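PDB 6I60: alpha-rhamnosidase from Dictyoglomus thermophilum, which probably hydrolyses terminal non-reducing alpha-L-rhamnose residues in alpha-L-rhamnosides, an activity used to remove rhamnose selectively from natural flavonoids. Local coordinates for residues F368-T373 and G799-W804; P494-Q499 and H818-F823. All coordinates share one frame; numbering follows the deposited sequence.

Contact 1 of 2, residues F368-T373 and G799-W804; sequences FGQNYT and GATTLW
Gln370 and Asn371 meet Thr801 and Thr802 where the chain turns a corner at Gly369 and Gln370 into the short strand that follows. The side chain of Gln370 leaves its CB with CG anti to the backbone N (chi1 167°), then bends at chi2, which carries the terminal amide round to Thr801. CD lies 3.6 Å from Thr801 CB, and OE1 is near the same carbon and the CG2 methyl. At the tip, NE2 donates to Thr801 O at 3.0 Å (N-H...O angle 154°); it stands well above that carbonyl's plane. Its second bond, from NE2 to Asn371 O at 3.2 Å, is straighter and lies close to the plane of the glutamine amide. One NH2 group thus joins two backbone carbonyls, one in each segment, and the two bonds fix the rotation of the amide. Glutamine suits the place because its chain is long enough to fold back to its neighbour's carbonyl while spanning the contact.

The hydroxyl of Thr801 accepts the backbone N-H of Asn371, N to OG1 being 2.9 Å, and its CG2 packs 3.5 Å from Gly369 O. Threonine thus supplies acceptor and methyl from the two arms of its CB. Thr802 CG2 lies against Asn371 O, while its OG1 bonds to His818 O and Asn371 ND2 to Glu395. Gly369 has a positive phi (74°), which glycine adopts more readily than other residues.

Both cross-contact hydrogen bonds pair a side chain with the backbone, so the concanavalin-like and six-hairpin regions are joined here by directional, uncharged polar chemistry and methyl packing.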
ATOM      1  N   PHE A 368      -6.798  19.504  13.933  1.00 48.63           N
ATOM      2  CA  PHE A 368      -7.613  18.880  12.901  1.00 45.81           C
ATOM      3  C   PHE A 368      -8.415  17.692  13.412  1.00 44.52           C
ATOM      4  O   PHE A 368      -9.221  17.139  12.656  1.00 44.34           O
ATOM      5  CB  PHE A 368      -6.730  18.438  11.731  1.00 41.46           C
ATOM      6  CG  PHE A 368      -6.392  19.545  10.778  1.00 44.93           C
ATOM      7  CD1 PHE A 368      -7.323  19.993   9.858  1.00 49.83           C
ATOM      8  CD2 PHE A 368      -5.142  20.141  10.804  1.00 51.29           C
ATOM      9  CE1 PHE A 368      -7.015  21.012   8.978  1.00 46.42           C
ATOM     10  CE2 PHE A 368      -4.829  21.161   9.926  1.00 48.29           C
ATOM     11  CZ  PHE A 368      -5.766  21.597   9.012  1.00 44.02           C
ATOM     12  N   GLY A 369      -8.217  17.289  14.667  1.00 41.12           N
ATOM     13  CA  GLY A 369      -8.939  16.173  15.240  1.00 42.58           C
ATOM     14  C   GLY A 369      -8.506  14.804  14.766  1.00 48.74           C
ATOM     15  O   GLY A 369      -9.124  13.808  15.161  1.00 41.89           O
ATOM     16  N   GLN A 370      -7.465  14.716  13.942  1.00 51.76           N
ATOM     17  CA  GLN A 370      -7.026  13.438  13.404  1.00 45.35           C
ATOM     18  C   GLN A 370      -5.574  13.565  12.972  1.00 48.27           C
ATOM     19  O   GLN A 370      -5.189  14.564  12.358  1.00 47.41           O
ATOM     20  CB  GLN A 370      -7.905  13.002  12.224  1.00 48.56           C
ATOM     21  CG  GLN A 370      -7.343  11.846  11.408  1.00 47.11           C
ATOM     22  CD  GLN A 370      -7.528  10.511  12.093  1.00 49.82           C
ATOM     23  OE1 GLN A 370      -8.611  10.201  12.593  1.00 50.57           O
ATOM     24  NE2 GLN A 370      -6.469   9.709  12.127  1.00 47.35           N
ATOM     25  N   ASN A 371      -4.774  12.556  13.310  1.00 45.78           N
ATOM     26  CA  ASN A 371      -3.387  12.481  12.869  1.00 45.82           C
ATOM     27  C   ASN A 371      -3.361  11.958  11.437  1.00 52.67           C
ATOM     28  O   ASN A 371      -3.616  10.773  11.195  1.00 50.56           O
ATOM     29  CB  ASN A 371      -2.586  11.581  13.804  1.00 47.95           C
ATOM     30  CG  ASN A 371      -1.089  11.736  13.631  1.00 47.55           C
ATOM     31  OD1 ASN A 371      -0.617  12.261  12.622  1.00 53.83           O
ATOM     32  ND2 ASN A 371      -0.332  11.271  14.615  1.00 45.76           N
ATOM     33  N   TYR A 372      -3.058  12.838  10.483  1.00 45.98           N
ATOM     34  CA  TYR A 372      -3.034  12.455   9.076  1.00 51.17           C
ATOM     35  C   TYR A 372      -1.717  12.862   8.431  1.00 54.53           C
ATOM     36  O   TYR A 372      -0.772  13.245   9.128  1.00 54.02           O
ATOM     37  CB  TYR A 372      -4.217  13.077   8.326  1.00 48.33           C
ATOM     38  CG  TYR A 372      -4.168  14.585   8.204  1.00 52.65           C
ATOM     39  CD1 TYR A 372      -4.327  15.399   9.320  1.00 48.97           C
ATOM     40  CD2 TYR A 372      -3.977  15.195   6.971  1.00 49.95           C
ATOM     41  CE1 TYR A 372      -4.286  16.777   9.213  1.00 48.41           C
ATOM     42  CE2 TYR A 372      -3.937  16.574   6.852  1.00 48.33           C
ATOM     43  CZ  TYR A 372      -4.092  17.359   7.977  1.00 51.04           C
ATOM     44  OH  TYR A 372      -4.055  18.731   7.865  1.00 49.92           O
ATOM     45  N   THR A 373      -1.641  12.782   7.104  1.00 54.81           N
ATOM     46  CA  THR A 373      -0.413  13.069   6.378  1.00 56.32           C
ATOM     47  C   THR A 373      -0.693  14.019   5.225  1.00 53.80           C
ATOM     48  O   THR A 373      -1.784  14.023   4.646  1.00 50.03           O
ATOM     49  CB  THR A 373       0.237  11.795   5.834  1.00 54.70           C
ATOM     50  OG1 THR A 373      -0.750  10.996   5.169  1.00 65.73           O
ATOM     51  CG2 THR A 373       0.839  11.000   6.963  1.00 47.40           C
ATOM     52  N   GLY A 799      -5.945   9.232  23.521  1.00 56.44           N
ATOM     53  CA  GLY A 799      -6.078  10.238  22.487  1.00 49.54           C
ATOM     54  C   GLY A 799      -5.439   9.914  21.159  1.00 49.56           C
ATOM     55  O   GLY A 799      -5.113  10.838  20.407  1.00 51.81           O
ATOM     56  N   ALA A 800      -5.254   8.639  20.837  1.00 49.06           N
ATOM     57  CA  ALA A 800      -4.622   8.249  19.584  1.00 47.82           C
ATOM     58  C   ALA A 800      -5.674   8.158  18.486  1.00 50.22           C
ATOM     59  O   ALA A 800      -6.672   7.444  18.631  1.00 47.40           O
ATOM     60  CB  ALA A 800      -3.890   6.916  19.736  1.00 47.38           C
ATOM     61  N   THR A 801      -5.456   8.892  17.397  1.00 52.39           N
ATOM     62  CA  THR A 801      -6.272   8.750  16.201  1.00 49.61           C
ATOM     63  C   THR A 801      -5.651   7.800  15.188  1.00 49.68           C
ATOM     64  O   THR A 801      -6.288   7.488  14.176  1.00 54.18           O
ATOM     65  CB  THR A 801      -6.512  10.115  15.543  1.00 53.16           C
ATOM     66  OG1 THR A 801      -5.322  10.910  15.633  1.00 50.84           O
ATOM     67  CG2 THR A 801      -7.661  10.841  16.230  1.00 42.13           C
ATOM     68  N   THR A 802      -4.427   7.348  15.436  1.00 50.54           N
ATOM     69  CA  THR A 802      -3.793   6.307  14.637  1.00 46.65           C
ATOM     70  C   THR A 802      -3.220   5.293  15.624  1.00 41.95           C
ATOM     71  O   THR A 802      -3.646   5.192  16.781  1.00 48.99           O
ATOM     72  CB  THR A 802      -2.733   6.891  13.691  1.00 49.42           C
ATOM     73  OG1 THR A 802      -1.929   7.849  14.395  1.00 52.58           O
ATOM     74  CG2 THR A 802      -3.392   7.571  12.500  1.00 44.18           C
ATOM     75  N   LEU A 803      -2.231   4.527  15.182  1.00 49.49           N
ATOM     76  CA  LEU A 803      -1.598   3.525  16.023  1.00 44.54           C
ATOM     77  C   LEU A 803      -0.198   3.980  16.414  1.00 50.10           C
ATOM     78  O   LEU A 803       0.498   4.642  15.639  1.00 57.35           O
ATOM     79  CB  LEU A 803      -1.536   2.170  15.313  1.00 44.24           C
ATOM     80  CG  LEU A 803      -2.520   1.123  15.841  1.00 47.23           C
ATOM     81  CD1 LEU A 803      -3.953   1.605  15.702  1.00 39.33           C
ATOM     82  CD2 LEU A 803      -2.329  -0.204  15.128  1.00 51.04           C
ATOM     83  N   TRP A 804       0.204   3.625  17.630  1.00 52.95           N
ATOM     84  CA  TRP A 804       1.492   4.027  18.171  1.00 50.05           C
ATOM     85  C   TRP A 804       2.587   3.047  17.767  1.00 52.19           C
ATOM     86  O   TRP A 804       2.328   1.899  17.397  1.00 50.92           O
ATOM     87  CB  TRP A 804       1.440   4.114  19.696  1.00 52.33           C
ATOM     88  CG  TRP A 804       0.592   5.221  20.215  1.00 51.14           C
ATOM     89  CD1 TRP A 804       0.094   6.274  19.509  1.00 50.03           C
ATOM     90  CD2 TRP A 804       0.136   5.384  21.562  1.00 52.45           C
ATOM     91  NE1 TRP A 804      -0.645   7.087  20.334  1.00 53.01           N
ATOM     92  CE2 TRP A 804      -0.635   6.563  21.601  1.00 54.75           C
ATOM     93  CE3 TRP A 804       0.305   4.649  22.740  1.00 46.24           C
ATOM     94  CZ2 TRP A 804      -1.237   7.023  22.769  1.00 53.32           C
ATOM     95  CZ3 TRP A 804      -0.293   5.109  23.899  1.00 54.65           C
ATOM     96  CH2 TRP A 804      -1.054   6.286  23.905  1.00 53.15           C
TER

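Contact 2 of 2, residues P494-Q499 and H818-F823; sequences PTDCPQ and HNHIMF
The backbone carbonyl oxygen of Asp496 sits over the centre of one face of the His820 imidazole, 3.5 Å above the ring plane. The same Asp496 O receives a CH...O contact from His820 CA at 3.4 Å, with an angle of 162° at the hydrogen. Beside it stands Cys497, a small residue whose sulfur makes an oblique sulfur-aromatic contact, SG lying 4.9 Å from the centroid of the His820 ring.

No direct hydrogen bond joins the two segments; a water does the bridging. It donates to Asp496 O at 2.8 Å and accepts from Ile821 N, also at 2.8 Å, so two backbone groups are matched through one molecule. Farther along, the Pro498 ring crosses the Asn819 side chain at about a right angle: Pro498 CG lies 3.6 Å from Asn819 ND2, and Pro498 CD rests 3.4 Å from Asn819 O. The compact proline ring packs by these carbons against the amide, which a chi1 of -160° swings away from its own N and across the ring, and whose ND2 has a weak bond to Ser488. Ile821 adds a methyl, CG2, against Thr495 O.

In the second shell, Ser817 OG bonds to His820 ND1 and helps fix the imidazole's orientation. Asn489 grips both sides, through Thr495 OG1 and Asn819 O.

The two loops, nearly antiparallel, belong to the six-hairpin glycosidase domain, the helical (alpha/alpha)6 barrel of this family, and connect its helices: one runs between helices 473-488 and 507-512, the other leads into helix 826-835. Asp496 and Met822 both touch Asp509 on helix 507-512, Pro494 reaches helix 524-535, and Phe823 packs on helix 761-773.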
ATOM      1  N   PRO A 494       5.605   1.379   1.243  1.00 60.72           N
ATOM      2  CA  PRO A 494       5.094   1.183   2.610  1.00 52.02           C
ATOM      3  C   PRO A 494       6.119   1.651   3.632  1.00 49.42           C
ATOM      4  O   PRO A 494       7.210   1.086   3.739  1.00 54.32           O
ATOM      5  CB  PRO A 494       4.858  -0.329   2.689  1.00 57.28           C
ATOM      6  CG  PRO A 494       5.762  -0.912   1.654  1.00 53.02           C
ATOM      7  CD  PRO A 494       5.855   0.103   0.551  1.00 56.46           C
ATOM      8  N   THR A 495       5.763   2.685   4.387  1.00 50.44           N
ATOM      9  CA  THR A 495       6.668   3.290   5.354  1.00 57.86           C
ATOM     10  C   THR A 495       6.307   2.883   6.781  1.00 52.00           C
ATOM     11  O   THR A 495       5.219   2.374   7.059  1.00 46.53           O
ATOM     12  CB  THR A 495       6.655   4.817   5.227  1.00 55.14           C
ATOM     13  OG1 THR A 495       5.403   5.334   5.696  1.00 48.53           O
ATOM     14  CG2 THR A 495       6.859   5.228   3.778  1.00 49.70           C
ATOM     15  N   ASP A 496       7.257   3.110   7.691  1.00 51.30           N
ATOM     16  CA  ASP A 496       7.031   2.808   9.100  1.00 52.69           C
ATOM     17  C   ASP A 496       6.294   3.948   9.795  1.00 54.46           C
ATOM     18  O   ASP A 496       5.309   3.720  10.504  1.00 56.88           O
ATOM     19  CB  ASP A 496       8.365   2.518   9.798  1.00 54.64           C
ATOM     20  CG  ASP A 496       9.376   3.644   9.631  1.00 54.41           C
ATOM     21  OD1 ASP A 496       9.320   4.354   8.604  1.00 54.74           O
ATOM     22  OD2 ASP A 496      10.226   3.823  10.528  1.00 53.45           O
ATOM     23  N   CYS A 497       6.755   5.174   9.594  1.00 53.46           N
ATOM     24  CA  CYS A 497       6.159   6.372  10.159  1.00 50.19           C
ATOM     25  C   CYS A 497       6.195   7.463   9.103  1.00 56.88           C
ATOM     26  O   CYS A 497       6.987   7.390   8.157  1.00 56.31           O
ATOM     27  CB  CYS A 497       6.901   6.836  11.419  1.00 54.85           C
ATOM     28  SG  CYS A 497       8.682   7.040  11.207  1.00 60.67           S
ATOM     29  N   PRO A 498       5.336   8.472   9.218  1.00 58.43           N
ATOM     30  CA  PRO A 498       5.317   9.523   8.197  1.00 53.04           C
ATOM     31  C   PRO A 498       5.659  10.910   8.721  1.00 57.75           C
ATOM     32  O   PRO A 498       5.489  11.896   7.997  1.00 53.19           O
ATOM     33  CB  PRO A 498       3.870   9.469   7.704  1.00 50.27           C
ATOM     34  CG  PRO A 498       3.074   9.010   8.950  1.00 49.04           C
ATOM     35  CD  PRO A 498       4.066   8.452   9.963  1.00 51.41           C
ATOM     36  N   GLN A 499       6.142  11.015   9.960  1.00 56.08           N
ATOM     37  CA  GLN A 499       6.264  12.314  10.608  1.00 57.00           C
ATOM     38  C   GLN A 499       7.695  12.748  10.899  1.00 61.51           C
ATOM     39  O   GLN A 499       7.966  13.951  10.902  1.00 53.47           O
ATOM     40  CB  GLN A 499       5.454  12.332  11.915  1.00 50.68           C
ATOM     41  CG  GLN A 499       6.157  11.724  13.122  1.00 56.53           C
ATOM     42  CD  GLN A 499       6.079  10.210  13.145  1.00 57.63           C
ATOM     43  OE1 GLN A 499       4.994   9.629  13.115  1.00 61.68           O
ATOM     44  NE2 GLN A 499       7.236   9.562  13.196  1.00 57.26           N
ATOM     45  N   HIS A 818       3.814   8.286  16.897  1.00 61.08           N
ATOM     46  CA  HIS A 818       2.394   8.072  17.149  1.00 57.32           C
ATOM     47  C   HIS A 818       1.607   7.775  15.876  1.00 53.49           C
ATOM     48  O   HIS A 818       0.391   7.991  15.843  1.00 50.77           O
ATOM     49  CB  HIS A 818       1.800   9.288  17.861  1.00 51.82           C
ATOM     50  CG  HIS A 818       2.035   9.297  19.339  1.00 53.31           C
ATOM     51  ND1 HIS A 818       1.020   9.483  20.253  1.00 47.95           N
ATOM     52  CD2 HIS A 818       3.169   9.142  20.062  1.00 50.06           C
ATOM     53  CE1 HIS A 818       1.519   9.442  21.476  1.00 52.53           C
ATOM     54  NE2 HIS A 818       2.821   9.237  21.388  1.00 52.50           N
ATOM     55  N   ASN A 819       2.267   7.288  14.832  1.00 53.73           N
ATOM     56  CA  ASN A 819       1.583   6.932  13.594  1.00 50.66           C
ATOM     57  C   ASN A 819       2.329   5.781  12.921  1.00 50.80           C
ATOM     58  O   ASN A 819       2.820   5.883  11.800  1.00 50.97           O
ATOM     59  CB  ASN A 819       1.459   8.144  12.673  1.00 51.57           C
ATOM     60  CG  ASN A 819       0.376   7.968  11.622  1.00 49.86           C
ATOM     61  OD1 ASN A 819      -0.172   6.877  11.453  1.00 46.49           O
ATOM     62  ND2 ASN A 819       0.061   9.044  10.910  1.00 47.58           N
ATOM     63  N   HIS A 820       2.413   4.652  13.613  1.00 51.06           N
ATOM     64  CA  HIS A 820       3.029   3.452  13.072  1.00 52.74           C
ATOM     65  C   HIS A 820       1.963   2.466  12.607  1.00 49.47           C
ATOM     66  O   HIS A 820       0.804   2.519  13.026  1.00 54.84           O
ATOM     67  CB  HIS A 820       3.941   2.791  14.107  1.00 56.92           C
ATOM     68  CG  HIS A 820       5.366   3.239  14.024  1.00 58.14           C
ATOM     69  ND1 HIS A 820       5.727   4.570  14.024  1.00 61.77           N
ATOM     70  CD2 HIS A 820       6.520   2.537  13.929  1.00 52.06           C
ATOM     71  CE1 HIS A 820       7.043   4.665  13.941  1.00 65.57           C
ATOM     72  NE2 HIS A 820       7.547   3.447  13.880  1.00 58.21           N
ATOM     73  N   ILE A 821       2.379   1.556  11.731  1.00 53.82           N
ATOM     74  CA  ILE A 821       1.471   0.601  11.108  1.00 53.75           C
ATOM     75  C   ILE A 821       1.836  -0.846  11.408  1.00 55.87           C
ATOM     76  O   ILE A 821       1.053  -1.748  11.071  1.00 59.75           O
ATOM     77  CB  ILE A 821       1.395   0.827   9.580  1.00 55.55           C
ATOM     78  CG1 ILE A 821       0.177   0.129   8.965  1.00 53.64           C
ATOM     79  CG2 ILE A 821       2.689   0.387   8.907  1.00 55.36           C
ATOM     80  CD1 ILE A 821      -1.091   0.274   9.777  1.00 52.02           C
ATOM     81  N   MET A 822       2.980  -1.105  12.048  1.00 52.34           N
ATOM     82  CA  MET A 822       3.409  -2.484  12.265  1.00 54.07           C
ATOM     83  C   MET A 822       2.431  -3.242  13.156  1.00 55.96           C
ATOM     84  O   MET A 822       2.186  -4.436  12.945  1.00 58.12           O
ATOM     85  CB  MET A 822       4.814  -2.508  12.865  1.00 54.00           C
ATOM     86  CG  MET A 822       5.073  -1.415  13.890  1.00 60.97           C
ATOM     87  SD  MET A 822       6.809  -1.329  14.370  1.00 63.04           S
ATOM     88  CE  MET A 822       6.676  -0.680  16.032  1.00 58.04           C
ATOM     89  N   PHE A 823       1.857  -2.567  14.151  1.00 50.19           N
ATOM     90  CA  PHE A 823       0.905  -3.210  15.049  1.00 54.43           C
ATOM     91  C   PHE A 823      -0.509  -3.271  14.482  1.00 54.44           C
ATOM     92  O   PHE A 823      -1.418  -3.723  15.186  1.00 56.37           O
ATOM     93  CB  PHE A 823       0.883  -2.486  16.401  1.00 50.11           C
ATOM     94  CG  PHE A 823       1.985  -2.907  17.336  1.00 51.08           C
ATOM     95  CD1 PHE A 823       2.079  -4.218  17.774  1.00 48.41           C
ATOM     96  CD2 PHE A 823       2.927  -1.990  17.776  1.00 47.28           C
ATOM     97  CE1 PHE A 823       3.092  -4.606  18.633  1.00 44.42           C
ATOM     98  CE2 PHE A 823       3.941  -2.373  18.635  1.00 42.21           C
ATOM     99  CZ  PHE A 823       4.022  -3.683  19.066  1.00 41.89           C
TER
HETATM  100  O   HOH W   1       5.023   1.027  11.157  1.00 50.42           O

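Overall arrangement
From the N terminus, the chain first reaches the corner at 368-373 in the concanavalin-like region, then passes through helix 473-488 to the loop 494-499. About three hundred residues later, 799-804 returns to the corner and closes contact 1; 818-823 soon afterwards meets 494-499 and closes contact 2. Their segments alternate, so the two long loops cross. Contact 1 ties the beta region to the helical glycosidase region, whereas contact 2 lies wholly within the latter. Their centres are 11 Å apart, and they touch through 799-804 and 818-823, where Leu803 O probably accepts a hydrogen bond from His820 N at 2.8 Å.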